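Long-range contact in acetyltransferase-like, GNAT family (Bacteroides thetaiotaomicron, PDB 3EY5), which probably transfers an acetyl group to an amine, as N-acetyltransferases of the GNAT family do: residues Y43-I55 with I65-F79. Residues are numbered along the deposited sequence; the frame is centred on the assembly and turned at random. Where two conformers were deposited one is given.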
ATOM      1  N   TYR A  43     -10.127   1.706 -11.481  1.00 28.36           N
ATOM      2  CA  TYR A  43     -10.277   1.191 -10.116  1.00 27.94           C
ATOM      3  C   TYR A  43     -10.662   2.334  -9.178  1.00 27.63           C
ATOM      4  O   TYR A  43     -11.563   2.206  -8.347  1.00 27.58           O
ATOM      5  CB  TYR A  43      -8.966   0.521  -9.634  1.00 28.30           C
ATOM      6  CG  TYR A  43      -8.761  -0.929 -10.077  1.00 29.07           C
ATOM      7  CD1 TYR A  43      -8.718  -1.973  -9.145  1.00 30.78           C
ATOM      8  CD2 TYR A  43      -8.621  -1.263 -11.430  1.00 29.34           C
ATOM      9  CE1 TYR A  43      -8.547  -3.318  -9.566  1.00 31.71           C
ATOM     10  CE2 TYR A  43      -8.431  -2.594 -11.852  1.00 28.58           C
ATOM     11  CZ  TYR A  43      -8.392  -3.608 -10.926  1.00 30.56           C
ATOM     12  OH  TYR A  43      -8.220  -4.909 -11.350  1.00 30.69           O
ATOM     13  N   THR A  44      -9.963   3.451  -9.316  1.00 27.10           N
ATOM     14  CA  THR A  44     -10.217   4.620  -8.484  1.00 28.06           C
ATOM     15  C   THR A  44     -11.721   5.020  -8.452  1.00 28.56           C
ATOM     16  O   THR A  44     -12.341   5.025  -7.383  1.00 29.40           O
ATOM     17  CB  THR A  44      -9.300   5.798  -8.894  1.00 27.56           C
ATOM     18  OG1 THR A  44      -7.935   5.462  -8.602  1.00 27.76           O
ATOM     19  CG2 THR A  44      -9.682   7.072  -8.155  1.00 28.79           C
ATOM     20  N   ASP A  45     -12.315   5.306  -9.602  1.00 28.83           N
ATOM     21  CA  ASP A  45     -13.743   5.709  -9.626  1.00 29.00           C
ATOM     22  C   ASP A  45     -14.750   4.570  -9.713  1.00 29.02           C
ATOM     23  O   ASP A  45     -15.904   4.723  -9.325  1.00 29.67           O
ATOM     24  CB  ASP A  45     -14.015   6.652 -10.780  1.00 29.20           C
ATOM     25  CG  ASP A  45     -12.835   7.506 -11.129  1.00 29.58           C
ATOM     26  OD1 ASP A  45     -12.232   8.149 -10.230  1.00 32.32           O
ATOM     27  OD2 ASP A  45     -12.527   7.539 -12.331  1.00 30.19           O
ATOM     28  N   ARG A  46     -14.345   3.429 -10.243  1.00 29.14           N
ATOM     29  CA  ARG A  46     -15.300   2.346 -10.428  1.00 28.78           C
ATOM     30  C   ARG A  46     -15.447   1.464  -9.179  1.00 28.07           C
ATOM     31  O   ARG A  46     -16.552   1.050  -8.848  1.00 27.20           O
ATOM     32  CB  ARG A  46     -14.925   1.476 -11.642  1.00 29.16           C
ATOM     33  CG  ARG A  46     -15.181   2.083 -13.031  1.00 31.68           C
ATOM     34  CD  ARG A  46     -15.308   0.943 -14.065  1.00 36.28           C
ATOM     35  NE  ARG A  46     -15.732   1.348 -15.417  1.00 38.48           N
ATOM     36  CZ  ARG A  46     -16.996   1.406 -15.859  1.00 41.44           C
ATOM     37  NH1 ARG A  46     -17.244   1.775 -17.117  1.00 40.01           N
ATOM     38  NH2 ARG A  46     -18.022   1.109 -15.058  1.00 42.03           N
ATOM     39  N   ILE A  47     -14.332   1.172  -8.499  1.00 27.37           N
ATOM     40  CA  ILE A  47     -14.305   0.078  -7.525  1.00 26.86           C
ATOM     41  C   ILE A  47     -14.472   0.596  -6.091  1.00 27.17           C
ATOM     42  O   ILE A  47     -13.585   1.273  -5.543  1.00 27.78           O
ATOM     43  CB  ILE A  47     -13.041  -0.835  -7.699  1.00 27.56           C
ATOM     44  CG1 ILE A  47     -13.085  -1.582  -9.036  1.00 27.15           C
ATOM     45  CG2 ILE A  47     -12.881  -1.822  -6.547  1.00 25.58           C
ATOM     46  CD1 ILE A  47     -14.502  -1.901  -9.544  1.00 30.62           C
ATOM     47  N   GLY A  48     -15.620   0.255  -5.506  1.00 26.64           N
ATOM     48  CA  GLY A  48     -16.113   0.843  -4.251  1.00 26.14           C
ATOM     49  C   GLY A  48     -15.323   0.506  -3.008  1.00 26.27           C
ATOM     50  O   GLY A  48     -15.195   1.344  -2.113  1.00 26.30           O
ATOM     51  N   ASN A  49     -14.788  -0.712  -2.951  1.00 25.45           N
ATOM     52  CA  ASN A  49     -13.891  -1.092  -1.873  1.00 25.25           C
ATOM     53  C   ASN A  49     -12.387  -0.814  -2.191  1.00 23.91           C
ATOM     54  O   ASN A  49     -11.523  -1.261  -1.465  1.00 23.34           O
ATOM     55  CB  ASN A  49     -14.113  -2.563  -1.542  1.00 26.10           C
ATOM     56  CG  ASN A  49     -13.586  -3.477  -2.627  1.00 29.99           C
ATOM     57  OD1 ASN A  49     -13.749  -3.205  -3.815  1.00 35.09           O
ATOM     58  ND2 ASN A  49     -12.926  -4.554  -2.229  1.00 36.18           N
ATOM     59  N   PHE A  50     -12.096  -0.075  -3.265  1.00 22.19           N
ATOM     60  CA  PHE A  50     -10.748   0.409  -3.545  1.00 21.30           C
ATOM     61  C   PHE A  50     -10.713   1.904  -3.243  1.00 20.77           C
ATOM     62  O   PHE A  50     -11.582   2.669  -3.685  1.00 20.70           O
ATOM     63  CB  PHE A  50     -10.294   0.107  -5.015  1.00 21.66           C
ATOM     64  CG  PHE A  50      -8.938   0.718  -5.379  1.00 22.27           C
ATOM     65  CD1 PHE A  50      -7.761   0.200  -4.840  1.00 23.51           C
ATOM     66  CD2 PHE A  50      -8.852   1.847  -6.203  1.00 23.38           C
ATOM     67  CE1 PHE A  50      -6.502   0.782  -5.124  1.00 24.15           C
ATOM     68  CE2 PHE A  50      -7.598   2.445  -6.492  1.00 23.20           C
ATOM     69  CZ  PHE A  50      -6.429   1.903  -5.951  1.00 23.20           C
ATOM     70  N   HIS A  51      -9.706   2.340  -2.505  1.00 19.54           N
ATOM     71  CA  HIS A  51      -9.679   3.721  -2.072  1.00 19.00           C
ATOM     72  C   HIS A  51      -8.337   4.363  -2.389  1.00 19.21           C
ATOM     73  O   HIS A  51      -7.281   3.912  -1.913  1.00 17.34           O
ATOM     74  CB  HIS A  51      -9.940   3.820  -0.571  1.00 19.58           C
ATOM     75  CG  HIS A  51     -11.251   3.241  -0.142  1.00 20.42           C
ATOM     76  ND1 HIS A  51     -12.413   3.981  -0.102  1.00 24.11           N
ATOM     77  CD2 HIS A  51     -11.588   1.991   0.258  1.00 22.09           C
ATOM     78  CE1 HIS A  51     -13.411   3.218   0.313  1.00 22.49           C
ATOM     79  NE2 HIS A  51     -12.937   2.004   0.528  1.00 23.74           N
ATOM     80  N   ASN A  52      -8.399   5.415  -3.195  1.00 18.70           N
ATOM     81  CA  ASN A  52      -7.228   6.209  -3.540  1.00 20.07           C
ATOM     82  C   ASN A  52      -7.235   7.504  -2.724  1.00 19.15           C
ATOM     83  O   ASN A  52      -8.206   8.258  -2.772  1.00 20.13           O
ATOM     84  CB  ASN A  52      -7.264   6.510  -5.049  1.00 20.27           C
ATOM     85  CG  ASN A  52      -5.905   6.864  -5.614  1.00 22.08           C
ATOM     86  OD1 ASN A  52      -5.013   7.357  -4.892  1.00 20.79           O
ATOM     87  ND2 ASN A  52      -5.723   6.598  -6.929  1.00 23.88           N
ATOM     88  N   ASN A  53      -6.178   7.748  -1.952  1.00 18.78           N
ATOM     89  CA  ASN A  53      -6.161   8.889  -1.053  1.00 18.99           C
ATOM     90  C   ASN A  53      -4.916   9.724  -1.158  1.00 19.12           C
ATOM     91  O   ASN A  53      -3.809   9.186  -1.247  1.00 18.70           O
ATOM     92  CB  ASN A  53      -6.302   8.466   0.420  1.00 19.24           C
ATOM     93  CG  ASN A  53      -7.437   7.501   0.652  1.00 21.74           C
ATOM     94  OD1 ASN A  53      -8.502   7.886   1.146  1.00 22.90           O
ATOM     95  ND2 ASN A  53      -7.200   6.208   0.337  1.00 23.70           N
ATOM     96  N   ILE A  54      -5.103  11.046  -1.112  1.00 19.62           N
ATOM     97  CA  ILE A  54      -3.980  11.978  -1.046  1.00 19.85           C
ATOM     98  C   ILE A  54      -3.720  12.251   0.435  1.00 19.28           C
ATOM     99  O   ILE A  54      -4.643  12.252   1.284  1.00 19.57           O
ATOM    100  CB  ILE A  54      -4.194  13.262  -1.925  1.00 20.19           C
ATOM    101  CG1 ILE A  54      -3.027  14.226  -1.765  1.00 22.38           C
ATOM    102  CG2 ILE A  54      -5.478  13.973  -1.545  1.00 21.04           C
ATOM    103  CD1 ILE A  54      -2.996  15.329  -2.813  1.00 26.98           C
ATOM    104  N   ILE A  55      -2.456  12.411   0.760  1.00 17.82           N
ATOM    105  CA  ILE A  55      -2.073  12.654   2.122  1.00 17.63           C
ATOM    106  C   ILE A  55      -1.695  14.140   2.217  1.00 18.41           C
ATOM    107  O   ILE A  55      -0.887  14.631   1.423  1.00 17.35           O
ATOM    108  CB  ILE A  55      -0.895  11.758   2.540  1.00 17.57           C
ATOM    109  CG1 ILE A  55      -1.256  10.257   2.395  1.00 16.32           C
ATOM    110  CG2 ILE A  55      -0.498  12.059   3.944  1.00 15.44           C
ATOM    111  CD1 ILE A  55      -0.061   9.411   2.444  1.00 15.06           C
ATOM    112  N   ILE A  65      -1.813   7.262  -0.681  1.00 18.13           N
ATOM    113  CA  ILE A  65      -1.868   5.901  -0.235  1.00 18.43           C
ATOM    114  C   ILE A  65      -3.104   5.332  -0.861  1.00 18.65           C
ATOM    115  O   ILE A  65      -4.144   5.998  -0.962  1.00 19.48           O
ATOM    116  CB  ILE A  65      -1.947   5.804   1.339  1.00 19.39           C
ATOM    117  CG1 ILE A  65      -2.169   4.354   1.815  1.00 20.41           C
ATOM    118  CG2 ILE A  65      -3.073   6.687   1.900  1.00 19.40           C
ATOM    119  CD1 ILE A  65      -1.429   4.041   3.116  1.00 24.84           C
ATOM    120  N   THR A  66      -2.996   4.099  -1.303  1.00 17.78           N
ATOM    121  CA  THR A  66      -4.134   3.414  -1.875  1.00 17.54           C
ATOM    122  C   THR A  66      -4.314   2.179  -1.019  1.00 17.02           C
ATOM    123  O   THR A  66      -3.326   1.588  -0.546  1.00 15.68           O
ATOM    124  CB  THR A  66      -3.840   2.972  -3.364  1.00 17.81           C
ATOM    125  OG1 THR A  66      -2.710   2.087  -3.400  1.00 20.66           O
ATOM    126  CG2 THR A  66      -3.497   4.134  -4.165  1.00 15.64           C
ATOM    127  N   TYR A  67      -5.562   1.829  -0.766  1.00 15.76           N
ATOM    128  CA  TYR A  67      -5.842   0.662   0.012  1.00 15.91           C
ATOM    129  C   TYR A  67      -7.178   0.049  -0.377  1.00 17.01           C
ATOM    130  O   TYR A  67      -8.067   0.692  -0.964  1.00 16.51           O
ATOM    131  CB  TYR A  67      -5.768   0.982   1.525  1.00 16.57           C
ATOM    132  CG  TYR A  67      -6.899   1.840   2.016  1.00 16.06           C
ATOM    133  CD1 TYR A  67      -8.126   1.277   2.332  1.00 17.85           C
ATOM    134  CD2 TYR A  67      -6.753   3.234   2.141  1.00 19.16           C
ATOM    135  CE1 TYR A  67      -9.180   2.048   2.765  1.00 20.05           C
ATOM    136  CE2 TYR A  67      -7.829   4.039   2.589  1.00 19.24           C
ATOM    137  CZ  TYR A  67      -9.033   3.427   2.879  1.00 19.52           C
ATOM    138  OH  TYR A  67     -10.094   4.158   3.317  1.00 20.65           O
ATOM    139  N   TRP A  68      -7.309  -1.221  -0.032  1.00 18.33           N
ATOM    140  CA  TRP A  68      -8.540  -1.942  -0.202  1.00 18.49           C
ATOM    141  C   TRP A  68      -9.166  -2.220   1.157  1.00 19.01           C
ATOM    142  O   TRP A  68      -8.489  -2.556   2.143  1.00 17.47           O
ATOM    143  CB  TRP A  68      -8.287  -3.270  -0.879  1.00 18.58           C
ATOM    144  CG  TRP A  68      -7.716  -3.154  -2.228  1.00 19.05           C
ATOM    145  CD1 TRP A  68      -6.424  -2.795  -2.541  1.00 16.86           C
ATOM    146  CD2 TRP A  68      -8.385  -3.400  -3.470  1.00 18.01           C
ATOM    147  NE1 TRP A  68      -6.252  -2.793  -3.885  1.00 19.00           N
ATOM    148  CE2 TRP A  68      -7.439  -3.163  -4.493  1.00 19.87           C
ATOM    149  CE3 TRP A  68      -9.703  -3.774  -3.821  1.00 21.42           C
ATOM    150  CZ2 TRP A  68      -7.742  -3.326  -5.847  1.00 19.60           C
ATOM    151  CZ3 TRP A  68     -10.020  -3.926  -5.181  1.00 20.90           C
ATOM    152  CH2 TRP A  68      -9.043  -3.703  -6.175  1.00 21.24           C
ATOM    153  N   ASP A  69     -10.487  -2.130   1.147  1.00 20.53           N
ATOM    154  CA  ASP A  69     -11.340  -2.428   2.274  1.00 22.83           C
ATOM    155  C   ASP A  69     -11.868  -3.869   2.090  1.00 23.59           C
ATOM    156  O   ASP A  69     -12.584  -4.138   1.131  1.00 23.45           O
ATOM    157  CB  ASP A  69     -12.454  -1.383   2.254  1.00 23.54           C
ATOM    158  CG  ASP A  69     -13.603  -1.694   3.217  1.00 29.39           C
ATOM    159  OD1 ASP A  69     -13.425  -2.479   4.201  1.00 33.09           O
ATOM    160  OD2 ASP A  69     -14.708  -1.121   2.986  1.00 33.36           O
ATOM    161  N   PHE A  70     -11.500  -4.784   2.991  1.00 25.20           N
ATOM    162  CA  PHE A  70     -11.955  -6.188   2.964  1.00 27.28           C
ATOM    163  C   PHE A  70     -12.749  -6.589   4.212  1.00 28.77           C
ATOM    164  O   PHE A  70     -12.687  -7.740   4.657  1.00 29.67           O
ATOM    165  CB  PHE A  70     -10.783  -7.174   2.823  1.00 27.59           C
ATOM    166  CG  PHE A  70     -10.112  -7.157   1.483  1.00 29.13           C
ATOM    167  CD1 PHE A  70      -8.847  -6.610   1.335  1.00 31.76           C
ATOM    168  CD2 PHE A  70     -10.733  -7.702   0.361  1.00 32.63           C
ATOM    169  CE1 PHE A  70      -8.211  -6.611   0.092  1.00 30.66           C
ATOM    170  CE2 PHE A  70     -10.103  -7.687  -0.883  1.00 32.92           C
ATOM    171  CZ  PHE A  70      -8.839  -7.133  -1.009  1.00 32.63           C
ATOM    172  N   ASP A  71     -13.496  -5.642   4.778  1.00 29.88           N
ATOM    173  CA  ASP A  71     -14.449  -5.894   5.886  1.00 30.33           C
ATOM    174  C   ASP A  71     -13.772  -6.360   7.166  0.50 29.62           C
ATOM    175  O   ASP A  71     -13.987  -5.778   8.209  0.50 30.25           O
ATOM    176  CB  ASP A  71     -15.582  -6.865   5.504  1.00 31.93           C
ATOM    177  CG  ASP A  71     -16.075  -6.667   4.085  1.00 36.26           C
ATOM    178  OD1 ASP A  71     -16.663  -5.597   3.797  1.00 39.78           O
ATOM    179  OD2 ASP A  71     -15.871  -7.599   3.265  1.00 41.94           O
ATOM    180  N   GLU A  72     -12.970  -7.415   7.098  0.50 28.39           N
ATOM    181  CA  GLU A  72     -12.196  -7.837   8.258  0.50 27.38           C
ATOM    182  C   GLU A  72     -10.937  -6.993   8.469  0.50 26.15           C
ATOM    183  O   GLU A  72     -10.522  -6.793   9.608  0.50 26.13           O
ATOM    184  CB  GLU A  72     -11.789  -9.312   8.143  0.50 27.70           C
ATOM    185  CG  GLU A  72     -12.957 -10.270   8.015  0.50 30.26           C
ATOM    186  CD  GLU A  72     -13.169 -10.759   6.593  0.50 32.94           C
ATOM    187  OE1 GLU A  72     -12.426 -10.318   5.683  0.50 32.74           O
ATOM    188  OE2 GLU A  72     -14.073 -11.602   6.395  0.50 35.11           O
ATOM    189  N   PHE A  73     -10.337  -6.522   7.371  1.00 24.42           N
ATOM    190  CA  PHE A  73      -9.006  -5.871   7.380  1.00 21.84           C
ATOM    191  C   PHE A  73      -8.896  -4.957   6.169  1.00 19.61           C
ATOM    192  O   PHE A  73      -9.722  -5.062   5.229  1.00 17.29           O
ATOM    193  CB  PHE A  73      -7.857  -6.894   7.333  1.00 20.74           C
ATOM    194  CG  PHE A  73      -7.825  -7.701   6.066  1.00 21.13           C
ATOM    195  CD1 PHE A  73      -6.946  -7.385   5.039  1.00 21.42           C
ATOM    196  CD2 PHE A  73      -8.649  -8.789   5.907  1.00 21.98           C
ATOM    197  CE1 PHE A  73      -6.924  -8.124   3.868  1.00 22.89           C
ATOM    198  CE2 PHE A  73      -8.642  -9.529   4.714  1.00 22.24           C
ATOM    199  CZ  PHE A  73      -7.778  -9.202   3.703  1.00 22.34           C
ATOM    200  N   TYR A  74      -7.848  -4.110   6.200  1.00 16.63           N
ATOM    201  CA  TYR A  74      -7.442  -3.248   5.114  1.00 14.68           C
ATOM    202  C   TYR A  74      -6.081  -3.686   4.522  1.00 15.19           C
ATOM    203  O   TYR A  74      -5.141  -4.057   5.266  1.00 13.11           O
ATOM    204  CB  TYR A  74      -7.295  -1.803   5.622  1.00 14.71           C
ATOM    205  CG  TYR A  74      -8.565  -1.169   6.152  1.00 14.53           C
ATOM    206  CD1 TYR A  74      -9.627  -0.851   5.304  1.00 14.51           C
ATOM    207  CD2 TYR A  74      -8.693  -0.876   7.502  1.00 16.88           C
ATOM    208  CE1 TYR A  74     -10.813  -0.255   5.807  1.00 15.21           C
ATOM    209  CE2 TYR A  74      -9.858  -0.269   8.023  1.00 17.60           C
ATOM    210  CZ  TYR A  74     -10.904   0.037   7.170  1.00 16.92           C
ATOM    211  OH  TYR A  74     -12.029   0.612   7.703  1.00 17.07           O
ATOM    212  N   TYR A  75      -5.988  -3.614   3.190  1.00 13.77           N
ATOM    213  CA  TYR A  75      -4.756  -3.960   2.477  1.00 15.23           C
ATOM    214  C   TYR A  75      -4.186  -2.713   1.839  1.00 15.26           C
ATOM    215  O   TYR A  75      -4.881  -2.059   1.032  1.00 14.80           O
ATOM    216  CB  TYR A  75      -5.019  -4.986   1.372  1.00 14.06           C
ATOM    217  CG  TYR A  75      -3.798  -5.224   0.528  1.00 16.74           C
ATOM    218  CD1 TYR A  75      -2.618  -5.741   1.101  1.00 16.76           C
ATOM    219  CD2 TYR A  75      -3.795  -4.918  -0.838  1.00 19.83           C
ATOM    220  CE1 TYR A  75      -1.486  -5.946   0.337  1.00 19.14           C
ATOM    221  CE2 TYR A  75      -2.654  -5.136  -1.621  1.00 19.35           C
ATOM    222  CZ  TYR A  75      -1.507  -5.636  -1.008  1.00 21.09           C
ATOM    223  OH  TYR A  75      -0.370  -5.892  -1.749  1.00 25.82           O
ATOM    224  N   VAL A  76      -2.960  -2.357   2.218  1.00 16.24           N
ATOM    225  CA  VAL A  76      -2.334  -1.171   1.655  1.00 17.17           C
ATOM    226  C   VAL A  76      -1.609  -1.564   0.349  1.00 18.44           C
ATOM    227  O   VAL A  76      -0.642  -2.368   0.353  1.00 19.19           O
ATOM    228  CB  VAL A  76      -1.393  -0.435   2.656  1.00 17.25           C
ATOM    229  CG1 VAL A  76      -0.605   0.630   1.917  1.00 18.68           C
ATOM    230  CG2 VAL A  76      -2.218   0.207   3.822  1.00 14.45           C
ATOM    231  N   GLU A  77      -2.095  -1.044  -0.774  1.00 18.04           N
ATOM    232  CA  GLU A  77      -1.508  -1.433  -2.060  1.00 18.54           C
ATOM    233  C   GLU A  77      -0.268  -0.576  -2.364  1.00 18.36           C
ATOM    234  O   GLU A  77       0.849  -1.105  -2.476  1.00 19.46           O
ATOM    235  CB  GLU A  77      -2.556  -1.392  -3.188  1.00 18.85           C
ATOM    236  CG  GLU A  77      -2.272  -2.374  -4.310  1.00 21.02           C
ATOM    237  CD  GLU A  77      -3.146  -2.153  -5.540  1.00 23.94           C
ATOM    238  OE1 GLU A  77      -4.238  -1.597  -5.400  1.00 27.04           O
ATOM    239  OE2 GLU A  77      -2.741  -2.522  -6.658  1.00 28.06           O
ATOM    240  N   HIS A  78      -0.427   0.738  -2.463  1.00 16.28           N
ATOM    241  CA  HIS A  78       0.753   1.583  -2.560  1.00 14.68           C
ATOM    242  C   HIS A  78       0.716   2.709  -1.586  1.00 14.74           C
ATOM    243  O   HIS A  78      -0.334   3.200  -1.200  1.00 12.33           O
ATOM    244  CB  HIS A  78       0.903   2.170  -3.946  1.00 15.14           C
ATOM    245  CG  HIS A  78       1.120   1.149  -5.001  1.00 12.10           C
ATOM    246  ND1 HIS A  78       0.123   0.743  -5.855  1.00 12.33           N
ATOM    247  CD2 HIS A  78       2.207   0.424  -5.318  1.00 12.62           C
ATOM    248  CE1 HIS A  78       0.591  -0.179  -6.672  1.00 12.08           C
ATOM    249  NE2 HIS A  78       1.858  -0.390  -6.370  1.00 13.28           N
ATOM    250  N   PHE A  79       1.909   3.108  -1.202  1.00 14.85           N
ATOM    251  CA  PHE A  79       2.067   4.118  -0.228  1.00 16.43           C
ATOM    252  C   PHE A  79       3.386   4.829  -0.544  1.00 15.92           C
ATOM    253  O   PHE A  79       4.427   4.186  -0.588  1.00 14.16           O
ATOM    254  CB  PHE A  79       2.124   3.449   1.145  1.00 17.35           C
ATOM    255  CG  PHE A  79       2.479   4.373   2.239  1.00 22.01           C
ATOM    256  CD1 PHE A  79       3.655   4.175   2.972  1.00 29.34           C
ATOM    257  CD2 PHE A  79       1.660   5.449   2.544  1.00 26.71           C
ATOM    258  CE1 PHE A  79       4.016   5.061   4.015  1.00 31.53           C
ATOM    259  CE2 PHE A  79       1.991   6.339   3.593  1.00 29.50           C
ATOM    260  CZ  PHE A  79       3.171   6.144   4.328  1.00 30.20           C
TER
HETATM  261  O   HOH W   1     -10.666   6.509   2.284  1.00 22.88           O
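Strand 50-55 runs antiparallel to strand 65-69, their short axes 4.8 Å apart at closest approach, within the hairpin of strands 50-57 and 60-69 in the mixed sheet of the GNAT fold. H51 pairs with Y67 and N53 with I65 as hydrogen-bonded pairs; F50 faces W68 and N52 faces T66 as non-hydrogen-bonded ones. Just before strand 50-55, D69 N still reaches N49 O in the type I turn I47-F50 that leads from helix 37-46 into the strand. On the next strand, 74-79, E77 and H78 both face T66 in a classic beta bulge.

F50 and W68 share one face of the sheet, where Y43 from helix 37-46 joins them in an aromatic cluster. F50 CB sits over the six-membered ring of the W68 indole, 8° off its normal, while F50 CD1 lies over the same face, 3.4 Å from W68 CE2. With its CG anti to the backbone N (chi1 175°), the F50 ring runs on past the indole, where CZ touches T66 CB and CE1 touches E77 OE1. The Y43 ring meets W68 rim to rim, the planes 80° apart, and I47 CG2 touches W68 CZ3. W68 NE1 donates to E77 OE1, 2.8 Å away, from above the carboxylate plane; E77 OE2 in turn engages R35 and Y142. Replacing W68 by an alanine is likely to open a gap under F50 and beside the Y43 rim, and to leave E77 OE1 without its indole donor.

On the other face, H51 CB rests over the Y67 ring, 3.8 Å from its centroid, and the imidazole lies nearly parallel to that ring but slid aside, with little overlap. N53 ND2 gives a weak bond to I65 O, and a water joins N53 OD1 to Y67 OH, donating to N53 OD1 at 2.8 Å.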